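Local atomic coordinates of NAD(P)-dependent oxidoreductase (Pseudomonas putida, PDB entry 7A3W), a protein that probably catalyses the NADPH-dependent reduction of imines, and is linked to conjugate reduction and reductive amination. Residues Val11-Leu16 and Tyr32-Trp37; Val122-Met127 and Thr138-Ser143; Ala61-Asn66 and Ser92-Val97. One frame throughout, in Å; residues are numbered along the deposited sequence. Where two conformers were deposited one is given.

Contact 1 of 3, residues Val11-Leu16 and Tyr32-Trp37. With NDP (NADPH dihydro-nicotinamide-adenine-dinucleotide phosphate), chain F.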
loop_
_atom_site.group_PDB
_atom_site.type_symbol
_atom_site.label_atom_id
_atom_site.label_comp_id
_atom_site.label_asym_id
_atom_site.label_seq_id
_atom_site.Cartn_x
_atom_site.Cartn_y
_atom_site.Cartn_z
ATOM N N VAL B 11 -26.475 -16.538 18.917
ATOM C CA VAL B 11 -26.171 -15.451 17.953
ATOM C C VAL B 11 -26.895 -15.784 16.659
ATOM O O VAL B 11 -26.928 -16.939 16.326
ATOM C CB VAL B 11 -24.666 -15.308 17.729
ATOM C CG1 VAL B 11 -24.375 -14.133 16.821
ATOM C CG2 VAL B 11 -23.940 -15.173 19.058
ATOM N N SER B 12 -27.408 -14.780 15.966
ATOM C CA SER B 12 -28.013 -14.953 14.627
ATOM C C SER B 12 -27.098 -14.285 13.589
ATOM O O SER B 12 -26.473 -13.262 13.905
ATOM C CB SER B 12 -29.417 -14.427 14.574
ATOM O OG SER B 12 -30.294 -15.161 15.433
ATOM N N VAL B 13 -26.949 -14.922 12.433
ATOM C CA VAL B 13 -26.182 -14.399 11.272
ATOM C C VAL B 13 -27.150 -14.397 10.096
ATOM O O VAL B 13 -27.723 -15.450 9.802
ATOM C CB VAL B 13 -24.917 -15.235 10.997
ATOM C CG1 VAL B 13 -24.196 -14.790 9.727
ATOM C CG2 VAL B 13 -23.971 -15.235 12.208
ATOM N N LEU B 14 -27.344 -13.237 9.488
ATOM C CA LEU B 14 -28.217 -13.068 8.303
ATOM C C LEU B 14 -27.302 -12.717 7.129
ATOM O O LEU B 14 -26.633 -11.699 7.175
ATOM C CB LEU B 14 -29.240 -11.962 8.562
ATOM C CG LEU B 14 -30.409 -12.313 9.478
ATOM C CD1 LEU B 14 -29.957 -12.519 10.911
ATOM C CD2 LEU B 14 -31.469 -11.217 9.408
ATOM N N GLY B 15 -27.266 -13.578 6.121
ATOM C CA GLY B 15 -26.380 -13.477 4.953
ATOM C C GLY B 15 -25.312 -14.529 5.082
ATOM O O GLY B 15 -24.468 -14.417 6.009
ATOM N N LEU B 16 -25.360 -15.557 4.240
ATOM C CA LEU B 16 -24.383 -16.673 4.303
ATOM C C LEU B 16 -23.599 -16.733 2.993
ATOM O O LEU B 16 -23.364 -17.838 2.489
ATOM C CB LEU B 16 -25.098 -17.997 4.592
ATOM C CG LEU B 16 -25.964 -18.031 5.841
ATOM C CD1 LEU B 16 -26.737 -19.339 5.908
ATOM C CD2 LEU B 16 -25.111 -17.822 7.090
ATOM N N TYR B 32 -20.946 -21.400 20.379
ATOM C CA TYR B 32 -22.145 -20.532 20.413
ATOM C C TYR B 32 -23.267 -21.266 19.677
ATOM O O TYR B 32 -22.986 -21.942 18.676
ATOM C CB TYR B 32 -21.865 -19.155 19.798
ATOM C CG TYR B 32 -20.923 -18.314 20.623
ATOM C CD1 TYR B 32 -19.562 -18.547 20.612
ATOM C CD2 TYR B 32 -21.404 -17.350 21.495
ATOM C CE1 TYR B 32 -18.701 -17.816 21.418
ATOM C CE2 TYR B 32 -20.554 -16.606 22.300
ATOM C CZ TYR B 32 -19.196 -16.831 22.251
ATOM O OH TYR B 32 -18.353 -16.121 23.055
ATOM N N GLY B 33 -24.490 -21.142 20.179
ATOM C CA GLY B 33 -25.697 -21.503 19.429
ATOM C C GLY B 33 -25.804 -20.531 18.276
ATOM O O GLY B 33 -25.564 -19.320 18.504
ATOM N N VAL B 34 -26.001 -21.010 17.062
ATOM C CA VAL B 34 -26.110 -20.055 15.926
ATOM C C VAL B 34 -27.392 -20.357 15.179
ATOM O O VAL B 34 -27.545 -21.488 14.756
ATOM C CB VAL B 34 -24.903 -20.097 14.979
ATOM C CG1 VAL B 34 -25.083 -19.092 13.850
ATOM C CG2 VAL B 34 -23.609 -19.847 15.710
ATOM N N THR B 35 -28.198 -19.324 14.958
ATOM C CA THR B 35 -29.339 -19.361 14.031
ATOM C C THR B 35 -28.934 -18.584 12.793
ATOM O O THR B 35 -28.503 -17.429 12.939
ATOM C CB THR B 35 -30.611 -18.812 14.681
ATOM O OG1 THR B 35 -30.974 -19.695 15.744
ATOM C CG2 THR B 35 -31.748 -18.678 13.691
ATOM N N VAL B 36 -29.090 -19.185 11.620
ATOM C CA VAL B 36 -28.676 -18.519 10.361
ATOM C C VAL B 36 -29.911 -18.259 9.535
ATOM O O VAL B 36 -30.923 -18.943 9.715
ATOM C CB VAL B 36 -27.631 -19.347 9.599
ATOM C CG1 VAL B 36 -26.371 -19.517 10.416
ATOM C CG2 VAL B 36 -28.192 -20.708 9.201
ATOM N N TRP B 37 -29.802 -17.282 8.651
ATOM C CA TRP B 37 -30.834 -17.025 7.624
ATOM C C TRP B 37 -30.106 -16.588 6.372
ATOM O O TRP B 37 -29.113 -15.854 6.478
ATOM C CB TRP B 37 -31.838 -15.958 8.052
ATOM C CG TRP B 37 -32.789 -15.632 6.942
ATOM C CD1 TRP B 37 -33.912 -16.343 6.629
ATOM C CD2 TRP B 37 -32.687 -14.584 5.960
ATOM N NE1 TRP B 37 -34.525 -15.791 5.539
ATOM C CE2 TRP B 37 -33.795 -14.723 5.100
ATOM C CE3 TRP B 37 -31.776 -13.554 5.711
ATOM C CZ2 TRP B 37 -34.034 -13.849 4.038
ATOM C CZ3 TRP B 37 -32.003 -12.704 4.646
ATOM C CH2 TRP B 37 -33.114 -12.854 3.814
HETATM P PA NDP F . -21.382 -12.660 -1.323
HETATM O O1A NDP F . -20.642 -13.952 -1.125
HETATM O O2A NDP F . -21.753 -12.155 -2.698
HETATM O O5B NDP F . -22.721 -12.774 -0.454
HETATM C C5B NDP F . -23.768 -11.798 -0.605
HETATM C C4B NDP F . -24.832 -12.145 0.403
HETATM O O4B NDP F . -25.915 -11.173 0.321
HETATM C C3B NDP F . -25.487 -13.521 0.226
HETATM O O3B NDP F . -25.880 -13.979 1.499
HETATM C C2B NDP F . -26.672 -13.161 -0.654
HETATM O O2B NDP F . -27.791 -14.056 -0.642
HETATM C C1B NDP F . -27.101 -11.886 0.058
HETATM N N9A NDP F . -27.996 -11.066 -0.733
HETATM C C8A NDP F . -27.771 -10.445 -1.933
HETATM N N7A NDP F . -28.817 -9.786 -2.370
HETATM C C5A NDP F . -29.768 -9.950 -1.372
HETATM C C6A NDP F . -31.092 -9.498 -1.230
HETATM N N6A NDP F . -31.717 -8.716 -2.118
HETATM N N1A NDP F . -31.754 -9.859 -0.111
HETATM C C2A NDP F . -31.140 -10.639 0.790
HETATM N N3A NDP F . -29.913 -11.142 0.759
HETATM C C4A NDP F . -29.275 -10.752 -0.362
HETATM O O3 NDP F . -20.700 -11.437 -0.560
HETATM P PN NDP F . -19.651 -11.518 0.663
HETATM O O1N NDP F . -18.319 -11.638 0.023
HETATM O O2N NDP F . -20.062 -12.584 1.635
HETATM O O5D NDP F . -19.774 -10.047 1.244
HETATM C C5D NDP F . -20.819 -9.635 2.151
HETATM C C4D NDP F . -20.493 -8.252 2.653
HETATM O O4D NDP F . -19.265 -8.281 3.430
HETATM C C3D NDP F . -20.293 -7.176 1.570
HETATM O O3D NDP F . -20.989 -5.995 1.944
HETATM C C2D NDP F . -18.783 -7.038 1.509
HETATM O O2D NDP F . -18.398 -5.764 1.010
HETATM C C1D NDP F . -18.369 -7.317 2.955
HETATM N N1N NDP F . -16.990 -7.878 3.095
HETATM C C2N NDP F . -16.590 -9.039 2.471
HETATM C C3N NDP F . -15.271 -9.447 2.473
HETATM C C7N NDP F . -14.802 -10.694 1.802
HETATM O O7N NDP F . -13.589 -10.894 1.756
HETATM N N7N NDP F . -15.655 -11.580 1.313
HETATM C C4N NDP F . -14.278 -8.660 3.235
HETATM C C5N NDP F . -14.802 -7.481 3.876
HETATM C C6N NDP F . -16.089 -7.202 3.887
HETATM P P2B NDP F . -27.717 -15.306 -1.665
HETATM O O1X NDP F . -27.348 -14.684 -3.009
HETATM O O2X NDP F . -26.761 -16.339 -1.110
HETATM O O3X NDP F . -29.164 -15.746 -1.595
#
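Val11-Leu14 and Gly33-Trp37 pair as neighbouring parallel strands, with five backbone hydrogen bonds alternating between them. Thr35 bonds through both of its backbone polar groups, its N to Val11 O and its O to Val13 N, each at 3.0 Å. The last rung, Gly15 N to Trp37 O, carries the pairing one residue past the strand. On the face of Ser12 and Leu14, Leu14 CB reaches the edge of the indole, 4.1 Å from Trp37 CE3; on the other, Val13 CG2 approaches Val34 CG1. Beyond the strand end Leu16 turns back, CG beside its own backbone N (chi1 -55°), and straddles Val36 with both methyls: CD1 lies 3.8 Å from Val36 CB, and CD2 is 3.9 Å from Val36 CG1. With an alanine here both methyls would be gone, and Val36 would probably be left facing a gap. Ser12 OG is bonded to Ala61 O and Ser65 OG of the adjoining helix region. Cofactor contacts gather at the turn, where Leu16 N, hydrogen-bonded to Asn38 OD1, lies 3.2 Å from NADPH O3B. With helix 18-29 as its crossover, this is the opening beta-alpha-beta unit of a Rossmann-type dinucleotide-binding domain.

Contact 2 of 3, residues Val122-Met127 and Thr138-Ser143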
loop_
_atom_site.group_PDB
_atom_site.type_symbol
_atom_site.label_atom_id
_atom_site.label_comp_id
_atom_site.label_asym_id
_atom_site.label_seq_id
_atom_site.Cartn_x
_atom_site.Cartn_y
_atom_site.Cartn_z
ATOM N N VAL B 122 -25.357 -1.239 16.133
ATOM C CA VAL B 122 -23.897 -1.067 15.979
ATOM C C VAL B 122 -23.592 -1.273 14.497
ATOM O O VAL B 122 -23.983 -2.304 13.951
ATOM C CB VAL B 122 -23.131 -2.047 16.884
ATOM C CG1 VAL B 122 -21.636 -1.848 16.773
ATOM C CG2 VAL B 122 -23.585 -1.901 18.320
ATOM N N ASP B 123 -22.914 -0.304 13.889
ATOM C CA ASP B 123 -22.443 -0.422 12.492
ATOM C C ASP B 123 -21.012 -0.954 12.529
ATOM O O ASP B 123 -20.292 -0.706 13.521
ATOM C CB ASP B 123 -22.590 0.905 11.758
ATOM C CG ASP B 123 -22.644 0.648 10.264
ATOM O OD1 ASP B 123 -23.586 -0.040 9.867
ATOM O OD2 ASP B 123 -21.724 1.090 9.542
ATOM N N ALA B 124 -20.602 -1.739 11.537
ATOM C CA ALA B 124 -19.315 -2.458 11.620
ATOM C C ALA B 124 -18.718 -2.616 10.221
ATOM O O ALA B 124 -19.402 -2.368 9.195
ATOM C CB ALA B 124 -19.472 -3.768 12.344
ATOM N N GLY B 125 -17.427 -2.859 10.183
ATOM C CA GLY B 125 -16.694 -3.003 8.918
ATOM C C GLY B 125 -15.607 -4.034 9.111
ATOM O O GLY B 125 -14.806 -3.877 10.056
ATOM N N ILE B 126 -15.631 -5.075 8.283
ATOM C CA ILE B 126 -14.695 -6.226 8.394
ATOM C C ILE B 126 -13.427 -5.909 7.601
ATOM O O ILE B 126 -13.514 -5.656 6.378
ATOM C CB ILE B 126 -15.337 -7.543 7.946
ATOM C CG1 ILE B 126 -16.655 -7.827 8.679
ATOM C CG2 ILE B 126 -14.328 -8.666 8.117
ATOM C CD1 ILE B 126 -17.511 -8.909 8.074
ATOM N N MET B 127 -12.289 -5.923 8.271
ATOM C CA MET B 127 -10.993 -5.492 7.694
ATOM C C MET B 127 -10.129 -6.734 7.398
ATOM O O MET B 127 -8.953 -6.788 7.811
ATOM C CB MET B 127 -10.300 -4.511 8.651
ATOM C CG MET B 127 -11.240 -3.422 9.232
ATOM S SD MET B 127 -12.316 -2.611 7.954
ATOM C CE MET B 127 -11.109 -1.677 7.024
ATOM N N THR B 138 -6.863 -9.937 13.759
ATOM C CA THR B 138 -7.885 -9.507 12.767
ATOM C C THR B 138 -8.707 -8.357 13.344
ATOM O O THR B 138 -9.054 -8.380 14.524
ATOM C CB THR B 138 -8.747 -10.689 12.342
ATOM O OG1 THR B 138 -7.874 -11.610 11.692
ATOM C CG2 THR B 138 -9.878 -10.296 11.414
ATOM N N THR B 139 -9.023 -7.374 12.509
ATOM C CA THR B 139 -9.775 -6.184 12.935
ATOM C C THR B 139 -11.138 -6.147 12.253
ATOM O O THR B 139 -11.228 -6.274 10.998
ATOM C CB THR B 139 -9.012 -4.889 12.646
ATOM O OG1 THR B 139 -7.836 -4.902 13.457
ATOM C CG2 THR B 139 -9.836 -3.654 12.935
ATOM N N ILE B 140 -12.143 -5.934 13.093
ATOM C CA ILE B 140 -13.453 -5.382 12.674
ATOM C C ILE B 140 -13.600 -4.024 13.362
ATOM O O ILE B 140 -13.249 -3.881 14.557
ATOM C CB ILE B 140 -14.592 -6.366 13.004
ATOM C CG1 ILE B 140 -14.352 -7.687 12.280
ATOM C CG2 ILE B 140 -15.953 -5.760 12.664
ATOM C CD1 ILE B 140 -15.320 -8.810 12.649
ATOM N N LEU B 141 -14.050 -3.054 12.585
ATOM C CA LEU B 141 -14.360 -1.698 13.065
ATOM C C LEU B 141 -15.805 -1.693 13.550
ATOM O O LEU B 141 -16.642 -2.306 12.862
ATOM C CB LEU B 141 -14.214 -0.746 11.874
ATOM C CG LEU B 141 -12.837 -0.681 11.211
ATOM C CD1 LEU B 141 -12.858 0.414 10.154
ATOM C CD2 LEU B 141 -11.727 -0.443 12.238
ATOM N N TYR B 142 -16.086 -0.969 14.633
ATOM C CA TYR B 142 -17.457 -0.824 15.172
ATOM C C TYR B 142 -17.709 0.631 15.548
ATOM O O TYR B 142 -16.765 1.311 16.044
ATOM C CB TYR B 142 -17.660 -1.689 16.410
ATOM C CG TYR B 142 -17.447 -3.164 16.208
ATOM C CD1 TYR B 142 -18.474 -3.986 15.775
ATOM C CD2 TYR B 142 -16.219 -3.744 16.468
ATOM C CE1 TYR B 142 -18.283 -5.344 15.606
ATOM C CE2 TYR B 142 -16.018 -5.109 16.334
ATOM C CZ TYR B 142 -17.054 -5.914 15.883
ATOM O OH TYR B 142 -16.864 -7.245 15.679
ATOM N N SER B 143 -18.954 1.057 15.380
ATOM C CA SER B 143 -19.447 2.349 15.901
ATOM C C SER B 143 -20.932 2.235 16.220
ATOM O O SER B 143 -21.635 1.427 15.593
ATOM C CB SER B 143 -19.152 3.496 14.968
ATOM O OG SER B 143 -20.023 3.476 13.838
HETATM O O HOH W 1 -7.693 -7.200 10.002
#
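Strands 122-126 and 140-143 form an antiparallel ladder deep in the nucleotide-binding domain, where strand 140-144 runs against the parallel strands that end with 120-126. Asp123 with Ser143 and Gly125 with Leu141 are hydrogen-bonded pairs, each joined by two backbone bonds; Leu141 N to Gly125 O measures 2.8 Å. Met127 N adds a bond to Thr139 O, and one water closes the end of the ladder, giving a hydrogen to Met127 O and accepting one from Thr139 N. On the face of Ala124 and Tyr142, Ala124 CB comes to 3.6 Å from Tyr142 CD1, while Val122 CG1 reaches the same ring carbon at 3.9 Å. Ile140 CG2 sits 3.4 Å above the ring plane, offset toward the rim. On the face of Leu141, Met127 just past the strand crosses Leu141 at about a right angle, its chain bent at chi2 (-47°) and chi3 (-69°), which brings SD to 3.8 Å from Leu141 CD1. Asp123 is held by a salt bridge to Lys75, and Ile126 belongs to the NADPH pocket. Around the pair, strand 95-98 lies beside 120-126 and strand 164-165 beside 140-144; helix 173-200 packs on Met127 and Leu141, and Met215 of the second subunit also reaches Met127.

Contact 3 of 3, residues Ala61-Asn66 and Ser92-Val97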
loop_
_atom_site.group_PDB
_atom_site.type_symbol
_atom_site.label_atom_id
_atom_site.label_comp_id
_atom_site.label_asym_id
_atom_site.label_seq_id
_atom_site.Cartn_x
_atom_site.Cartn_y
_atom_site.Cartn_z
ATOM N N ALA B 61 -35.037 -15.402 12.578
ATOM C CA ALA B 61 -33.601 -15.292 12.906
ATOM C C ALA B 61 -33.431 -14.167 13.939
ATOM O O ALA B 61 -32.697 -14.337 14.940
ATOM C CB ALA B 61 -32.765 -15.086 11.651
ATOM N N ILE B 62 -34.101 -13.040 13.723
ATOM C CA ILE B 62 -34.051 -11.886 14.678
ATOM C C ILE B 62 -34.614 -12.322 16.034
ATOM O O ILE B 62 -33.963 -12.035 17.078
ATOM C CB ILE B 62 -34.778 -10.669 14.078
ATOM C CG1 ILE B 62 -33.997 -10.140 12.876
ATOM C CG2 ILE B 62 -35.023 -9.620 15.152
ATOM C CD1 ILE B 62 -34.763 -9.224 11.934
ATOM N N ASN B 63 -35.735 -13.052 16.032
ATOM C CA ASN B 63 -36.425 -13.472 17.281
ATOM C C ASN B 63 -35.550 -14.438 18.076
ATOM O O ASN B 63 -35.631 -14.430 19.341
ATOM C CB ASN B 63 -37.809 -14.024 16.964
ATOM C CG ASN B 63 -38.777 -12.914 16.625
ATOM O OD1 ASN B 63 -38.604 -11.782 17.080
ATOM N ND2 ASN B 63 -39.808 -13.231 15.858
ATOM N N ALA B 64 -34.663 -15.175 17.407
ATOM C CA ALA B 64 -33.955 -16.326 18.013
ATOM C C ALA B 64 -32.846 -15.870 18.972
ATOM O O ALA B 64 -32.442 -16.669 19.829
ATOM C CB ALA B 64 -33.397 -17.186 16.910
ATOM N N SER B 65 -32.313 -14.656 18.818
ATOM C CA SER B 65 -31.059 -14.233 19.498
ATOM C C SER B 65 -31.157 -12.786 19.983
ATOM O O SER B 65 -31.927 -11.998 19.393
ATOM C CB SER B 65 -29.863 -14.418 18.575
ATOM O OG SER B 65 -29.852 -15.714 18.019
ATOM N N ASN B 66 -30.316 -12.428 20.958
ATOM C CA ASN B 66 -30.167 -11.007 21.383
ATOM C C ASN B 66 -28.959 -10.366 20.667
ATOM O O ASN B 66 -28.759 -9.172 20.867
ATOM C CB ASN B 66 -30.067 -10.871 22.908
ATOM C CG ASN B 66 -28.716 -11.269 23.464
ATOM O OD1 ASN B 66 -27.879 -11.833 22.760
ATOM N ND2 ASN B 66 -28.470 -10.942 24.726
ATOM N N SER B 92 -36.541 -5.104 21.534
ATOM C CA SER B 92 -36.069 -4.789 22.905
ATOM C C SER B 92 -35.023 -5.825 23.336
ATOM O O SER B 92 -35.287 -7.033 23.194
ATOM C CB SER B 92 -37.220 -4.722 23.889
ATOM O OG SER B 92 -36.746 -4.807 25.223
ATOM N N GLY B 93 -33.872 -5.357 23.826
ATOM C CA GLY B 93 -32.810 -6.213 24.378
ATOM C C GLY B 93 -31.917 -6.798 23.289
ATOM O O GLY B 93 -30.991 -7.550 23.627
ATOM N N LYS B 94 -32.184 -6.506 22.017
ATOM C CA LYS B 94 -31.448 -7.125 20.886
ATOM C C LYS B 94 -30.489 -6.104 20.274
ATOM O O LYS B 94 -30.897 -4.938 20.047
ATOM C CB LYS B 94 -32.392 -7.636 19.799
ATOM C CG LYS B 94 -33.400 -8.693 20.203
ATOM C CD LYS B 94 -34.220 -9.172 19.014
ATOM C CE LYS B 94 -35.308 -10.164 19.338
ATOM N NZ LYS B 94 -34.783 -11.377 20.017
ATOM N N THR B 95 -29.281 -6.544 19.944
ATOM C CA THR B 95 -28.242 -5.716 19.299
ATOM C C THR B 95 -28.110 -6.185 17.858
ATOM O O THR B 95 -27.803 -7.360 17.633
ATOM C CB THR B 95 -26.909 -5.782 20.038
ATOM O OG1 THR B 95 -27.170 -5.204 21.313
ATOM C CG2 THR B 95 -25.788 -5.045 19.346
ATOM N N ILE B 96 -28.398 -5.289 16.937
ATOM C CA ILE B 96 -28.123 -5.495 15.494
ATOM C C ILE B 96 -26.722 -4.952 15.194
ATOM O O ILE B 96 -26.483 -3.785 15.456
ATOM C CB ILE B 96 -29.196 -4.782 14.661
ATOM C CG1 ILE B 96 -30.566 -5.420 14.877
ATOM C CG2 ILE B 96 -28.802 -4.752 13.201
ATOM C CD1 ILE B 96 -30.789 -6.627 14.038
ATOM N N VAL B 97 -25.854 -5.787 14.625
ATOM C CA VAL B 97 -24.486 -5.428 14.171
ATOM C C VAL B 97 -24.451 -5.615 12.662
ATOM O O VAL B 97 -24.487 -6.740 12.204
ATOM C CB VAL B 97 -23.394 -6.258 14.850
ATOM C CG1 VAL B 97 -22.017 -5.784 14.422
ATOM C CG2 VAL B 97 -23.515 -6.187 16.363
HETATM O O HOH W 2 -28.266 -6.695 23.250
HETATM O O HOH W 3 -30.257 -8.681 25.825
#
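The flat amide of Asn66 donates through ND2 to a water at 3.1 Å, and that water in turn gives a hydrogen to Gly93 O, against which Asn66 CB rests. Peptide carbonyls are the other flat groups here, and Lys94 approaches two of them from above: its NZ lies well out of the carbonyl planes of Asn63 and Ser65, bonding to Ser65 O at 3.0 Å and to Asn63 O at 3.2 Å. A third, weak bond runs from Lys94 NZ to Ile62 O. The lysine chain is extended as far as CE and bends at its last torsion (chi4 -57°), turning the ammonium group in among these carbonyls; on the way Lys94 CD passes 4.0 Å from Ile62 CG2. The positive charge probably suits the carbonyl-rich end of the helix. Along the backbone, Thr95 N donates to Asn66 O at 2.8 Å, in a bond of 168° at the hydrogen. A second water links Gly93 O with Thr95 OG1. The arrangement is that of a lysine ammonium among the carbonyls at and just after the end of a helix; here helix 58-64 leads into strand 67-70, the neighbour of strand 95-98 in the Rossmann-type sheet.

Overall arrangement
All three contacts reach one mixed sheet. Contacts 1 and 2 are buried strand pairings, parallel and antiparallel respectively, with centres 18 Å apart and no touch between them; both reach the NADPH pocket, contact 1 through Gly15 and Leu16, contact 2 through Ile126. Contact 3 is partly exposed and differs in chemistry: a lysine charge, helix-end carbonyls and waters replace the ladders and apolar faces. It nevertheless touches both others. It meets contact 1 at Ser12, whereas Ile96 O pairs with Val122 N of contact 2, because strands 95-98 and 120-126 are neighbours. Strand 95-98 of contact 3 thus lies between the two ladders in the strand order.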